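Local atomic coordinates of Ral guanine nucleotide dissociation stimulator-like 2 (Mus musculus, PDB entry 4JGW), a protein that probably acts as a guanine nucleotide exchange factor for small G proteins and associates with the GTP-bound forms of Rap1A and H-Ras in vitro. Residues A[318-330]-A[459-471]. Sequence-based numbering, arbitrary orientation.
Sequences QSSPIHRLRAAWG and EAQSHRVSCEVEP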
loop_
_atom_site.group_PDB
_atom_site.type_symbol
_atom_site.label_atom_id
_atom_site.label_comp_id
_atom_site.label_asym_id
_atom_site.label_seq_id
_atom_site.Cartn_x
_atom_site.Cartn_y
_atom_site.Cartn_z
ATOM N N GLN A 318 19.644 12.669 9.382
ATOM C CA GLN A 318 19.847 13.800 8.472
ATOM C C GLN A 318 19.076 15.034 8.934
ATOM O O GLN A 318 19.311 16.144 8.446
ATOM C CB GLN A 318 19.409 13.433 7.052
ATOM C CG GLN A 318 20.374 12.529 6.300
ATOM C CD GLN A 318 19.836 12.108 4.940
ATOM O OE1 GLN A 318 18.670 11.727 4.810
ATOM N NE2 GLN A 318 20.686 12.175 3.923
ATOM N N SER A 319 18.156 14.820 9.874
ATOM C CA SER A 319 17.290 15.860 10.420
ATOM C C SER A 319 18.093 16.999 11.055
ATOM O O SER A 319 19.182 16.775 11.594
ATOM C CB SER A 319 16.347 15.244 11.455
ATOM O OG SER A 319 15.284 16.118 11.775
ATOM N N SER A 320 17.542 18.214 10.989
ATOM C CA SER A 320 18.209 19.425 11.492
ATOM C C SER A 320 18.812 19.295 12.902
ATOM O O SER A 320 19.997 19.582 13.077
ATOM C CB SER A 320 17.285 20.649 11.405
ATOM O OG SER A 320 17.140 21.092 10.066
ATOM N N PRO A 321 18.016 18.854 13.902
ATOM C CA PRO A 321 18.573 18.760 15.261
ATOM C C PRO A 321 19.653 17.681 15.459
ATOM O O PRO A 321 20.325 17.675 16.492
ATOM C CB PRO A 321 17.343 18.454 16.127
ATOM C CG PRO A 321 16.360 17.848 15.198
ATOM C CD PRO A 321 16.580 18.511 13.878
ATOM N N ILE A 322 19.815 16.786 14.486
ATOM C CA ILE A 322 20.851 15.749 14.558
ATOM C C ILE A 322 22.038 16.079 13.649
ATOM O O ILE A 322 23.188 15.790 13.989
ATOM C CB ILE A 322 20.281 14.331 14.252
ATOM C CG1 ILE A 322 19.101 13.997 15.181
ATOM C CG2 ILE A 322 21.374 13.258 14.335
ATOM C CD1 ILE A 322 19.389 14.122 16.679
ATOM N N HIS A 323 21.747 16.687 12.501
ATOM C CA HIS A 323 22.778 17.170 11.578
ATOM C C HIS A 323 23.659 18.228 12.250
ATOM O O HIS A 323 24.872 18.254 12.035
ATOM C CB HIS A 323 22.129 17.736 10.307
ATOM C CG HIS A 323 23.106 18.089 9.229
ATOM N ND1 HIS A 323 23.690 17.142 8.414
ATOM C CD2 HIS A 323 23.594 19.286 8.824
ATOM C CE1 HIS A 323 24.501 17.740 7.559
ATOM N NE2 HIS A 323 24.462 19.040 7.788
ATOM N N ARG A 324 23.032 19.078 13.067
ATOM C CA ARG A 324 23.700 20.142 13.834
ATOM C C ARG A 324 24.882 19.687 14.688
ATOM O O ARG A 324 25.818 20.455 14.920
ATOM C CB ARG A 324 22.698 20.806 14.779
ATOM C CG ARG A 324 21.945 21.986 14.210
ATOM C CD ARG A 324 21.347 22.826 15.332
ATOM N NE ARG A 324 22.338 23.728 15.921
ATOM C CZ ARG A 324 22.995 23.508 17.059
ATOM N NH1 ARG A 324 22.781 22.406 17.768
ATOM N NH2 ARG A 324 23.872 24.403 17.492
ATOM N N LEU A 325 24.817 18.449 15.172
ATOM C CA LEU A 325 25.738 17.959 16.196
ATOM C C LEU A 325 27.124 17.629 15.639
ATOM O O LEU A 325 27.520 16.465 15.572
ATOM C CB LEU A 325 25.126 16.757 16.928
ATOM C CG LEU A 325 23.693 16.926 17.452
ATOM C CD1 LEU A 325 23.086 15.579 17.810
ATOM C CD2 LEU A 325 23.621 17.890 18.638
ATOM N N ARG A 326 27.855 18.677 15.264
ATOM C CA ARG A 326 29.150 18.543 14.588
ATOM C C ARG A 326 30.267 17.980 15.458
ATOM O O ARG A 326 31.209 17.375 14.943
ATOM C CB ARG A 326 29.579 19.879 13.961
ATOM C CG ARG A 326 28.839 20.215 12.668
ATOM C CD ARG A 326 29.210 19.235 11.558
ATOM N NE ARG A 326 28.028 18.703 10.887
ATOM C CZ ARG A 326 27.979 17.530 10.261
ATOM N NH1 ARG A 326 29.047 16.744 10.214
ATOM N NH2 ARG A 326 26.853 17.137 9.686
ATOM N N ALA A 327 30.164 18.181 16.771
ATOM C CA ALA A 327 31.129 17.611 17.707
ATOM C C ALA A 327 30.937 16.099 17.787
ATOM O O ALA A 327 31.906 15.340 17.721
ATOM C CB ALA A 327 30.994 18.251 19.083
ATOM N N ALA A 328 29.679 15.678 17.910
ATOM C CA ALA A 328 29.321 14.261 17.936
ATOM C C ALA A 328 29.680 13.567 16.621
ATOM O O ALA A 328 30.305 12.506 16.630
ATOM C CB ALA A 328 27.844 14.092 18.248
ATOM N N TRP A 329 29.295 14.177 15.498
ATOM C CA TRP A 329 29.653 13.665 14.171
ATOM C C TRP A 329 31.170 13.622 13.981
ATOM O O TRP A 329 31.698 12.699 13.353
ATOM C CB TRP A 329 29.005 14.502 13.063
ATOM C CG TRP A 329 27.546 14.204 12.831
ATOM C CD1 TRP A 329 26.491 15.035 13.078
ATOM C CD2 TRP A 329 26.985 12.995 12.302
ATOM N NE1 TRP A 329 25.311 14.421 12.737
ATOM C CE2 TRP A 329 25.584 13.167 12.258
ATOM C CE3 TRP A 329 27.532 11.781 11.859
ATOM C CZ2 TRP A 329 24.718 12.172 11.792
ATOM C CZ3 TRP A 329 26.669 10.790 11.395
ATOM C CH2 TRP A 329 25.278 10.995 11.366
ATOM N N GLY A 330 31.859 14.617 14.541
ATOM C CA GLY A 330 33.318 14.691 14.500
ATOM C C GLY A 330 34.022 13.568 15.241
ATOM O O GLY A 330 35.190 13.285 14.972
ATOM N N GLU A 459 9.092 17.731 17.346
ATOM C CA GLU A 459 9.988 18.510 16.487
ATOM C C GLU A 459 10.531 19.754 17.195
ATOM O O GLU A 459 11.678 20.153 16.973
ATOM C CB GLU A 459 9.289 18.910 15.183
ATOM C CG GLU A 459 8.874 17.739 14.291
ATOM C CD GLU A 459 7.452 17.245 14.549
ATOM O OE1 GLU A 459 6.939 17.403 15.680
ATOM O OE2 GLU A 459 6.846 16.688 13.608
ATOM N N ALA A 460 9.702 20.352 18.049
ATOM C CA ALA A 460 10.079 21.544 18.803
ATOM C C ALA A 460 11.070 21.228 19.924
ATOM O O ALA A 460 12.039 21.964 20.130
ATOM C CB ALA A 460 8.838 22.236 19.361
ATOM N N GLN A 461 10.818 20.131 20.637
ATOM C CA GLN A 461 11.660 19.705 21.761
ATOM C C GLN A 461 13.075 19.327 21.325
ATOM O O GLN A 461 14.051 19.698 21.980
ATOM C CB GLN A 461 11.014 18.531 22.501
ATOM C CG GLN A 461 9.802 18.910 23.335
ATOM C CD GLN A 461 9.007 17.706 23.812
ATOM O OE1 GLN A 461 8.822 16.734 23.078
ATOM N NE2 GLN A 461 8.528 17.770 25.047
ATOM N N SER A 462 13.174 18.595 20.217
ATOM C CA SER A 462 14.455 18.123 19.698
ATOM C C SER A 462 15.358 19.270 19.243
ATOM O O SER A 462 16.576 19.224 19.441
ATOM C CB SER A 462 14.239 17.122 18.560
ATOM O OG SER A 462 13.580 17.724 17.459
ATOM N N HIS A 463 14.755 20.291 18.635
ATOM C CA HIS A 463 15.477 21.498 18.234
ATOM C C HIS A 463 16.049 22.230 19.450
ATOM O O HIS A 463 17.172 22.739 19.406
ATOM C CB HIS A 463 14.566 22.429 17.429
ATOM C CG HIS A 463 15.234 23.695 16.987
ATOM N ND1 HIS A 463 15.143 24.872 17.697
ATOM C CD2 HIS A 463 16.009 23.965 15.910
ATOM C CE1 HIS A 463 15.829 25.814 17.075
ATOM N NE2 HIS A 463 16.365 25.290 15.988
ATOM N N ARG A 464 15.269 22.265 20.530
ATOM C CA ARG A 464 15.673 22.908 21.776
ATOM C C ARG A 464 16.844 22.180 22.442
ATOM O O ARG A 464 17.825 22.812 22.839
ATOM C CB ARG A 464 14.485 22.995 22.739
ATOM C CG ARG A 464 14.743 23.834 23.980
ATOM C CD ARG A 464 13.911 23.341 25.148
ATOM N NE ARG A 464 14.293 23.985 26.402
ATOM C CZ ARG A 464 14.128 23.444 27.606
ATOM N NH1 ARG A 464 13.596 22.234 27.733
ATOM N NH2 ARG A 464 14.507 24.110 28.689
ATOM N N VAL A 465 16.733 20.856 22.555
ATOM C CA VAL A 465 17.756 20.029 23.205
ATOM C C VAL A 465 19.086 20.062 22.447
ATOM O O VAL A 465 20.150 20.135 23.065
ATOM C CB VAL A 465 17.270 18.565 23.425
ATOM C CG1 VAL A 465 18.384 17.691 23.999
ATOM C CG2 VAL A 465 16.063 18.535 24.352
ATOM N N SER A 466 19.020 20.027 21.116
ATOM C CA SER A 466 20.221 20.106 20.279
ATOM C C SER A 466 20.940 21.449 20.415
ATOM O O SER A 466 22.168 21.509 20.324
ATOM C CB SER A 466 19.894 19.829 18.810
ATOM O OG SER A 466 19.024 20.810 18.282
ATOM N N CYS A 467 20.170 22.515 20.627
ATOM C CA CYS A 467 20.729 23.843 20.886
ATOM C C CYS A 467 21.344 23.928 22.285
ATOM O O CYS A 467 22.212 24.766 22.535
ATOM C CB CYS A 467 19.668 24.933 20.693
ATOM S SG CYS A 467 19.271 25.307 18.957
ATOM N N GLU A 468 20.895 23.049 23.181
ATOM C CA GLU A 468 21.417 22.969 24.548
ATOM C C GLU A 468 22.645 22.064 24.678
ATOM O O GLU A 468 23.584 22.397 25.407
ATOM C CB GLU A 468 20.323 22.505 25.515
ATOM C CG GLU A 468 19.306 23.583 25.863
ATOM C CD GLU A 468 18.100 23.054 26.622
ATOM O OE1 GLU A 468 18.159 21.931 27.175
ATOM O OE2 GLU A 468 17.082 23.775 26.665
ATOM N N VAL A 469 22.638 20.925 23.985
ATOM C CA VAL A 469 23.746 19.964 24.086
ATOM C C VAL A 469 24.938 20.320 23.193
ATOM O O VAL A 469 26.074 19.953 23.493
ATOM C CB VAL A 469 23.299 18.484 23.875
ATOM C CG1 VAL A 469 22.307 18.063 24.957
ATOM C CG2 VAL A 469 22.724 18.258 22.479
ATOM N N GLU A 470 24.667 21.025 22.095
ATOM C CA GLU A 470 25.712 21.622 21.261
ATOM C C GLU A 470 25.296 23.036 20.840
ATOM O O GLU A 470 24.606 23.207 19.832
ATOM C CB GLU A 470 26.042 20.742 20.044
ATOM C CG GLU A 470 26.981 19.573 20.355
ATOM C CD GLU A 470 27.543 18.890 19.113
ATOM O OE1 GLU A 470 27.947 19.587 18.157
ATOM O OE2 GLU A 470 27.602 17.642 19.100
ATOM N N PRO A 471 25.706 24.054 21.626
ATOM C CA PRO A 471 25.331 25.458 21.398
ATOM C C PRO A 471 25.855 26.027 20.078
ATOM O O PRO A 471 26.849 25.537 19.543
ATOM C CB PRO A 471 25.979 26.193 22.580
ATOM C CG PRO A 471 26.197 25.139 23.619
ATOM C CD PRO A 471 26.530 23.907 22.840
#
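The carboxylate of E470, just past the C-terminal end of helix 459-469, caps the N-terminus of helix 326-330 from a distant segment, binding backbone N-H groups of its first turn within the mainly helical CDC25-homology (Ras-GEF) domain. OE1 of E470 accepts a nearly straight bond (168°) from A327 N at 3.0 Å, while OE2 takes the N-H of A328 at 3.1 Å. Each oxygen is met on its syn side, the donors lying somewhat out of the carboxylate plane, so both oxygens are engaged by consecutive amides and the group's rotation is fixed. The helix end would be expected to stabilise the negative charge.

R324 binds the backbone of the same residue: NH1 and NH2 of R324 both reach E470 O, at 2.9 and 2.7 Å, end-on, the carbonyl oxygen lying in the guanidinium plane. A bend at chi3 (81°) turns the group into this position, where NH1 also makes a weak bond to S466 O, near the helix C-terminus.

L325 directs CD2 at V469 CG2 and also touches CB and CG of E470; V264 of helix 244-264 lies against L325 as well. Farther along, the ring of P321 rests on S462 and S466 of helix 459-469, with P321 CG 3.6 Å from S462 OG and P321 CB 3.5 Å from S462 O, while P321 O approaches S466 CB at 3.2 Å.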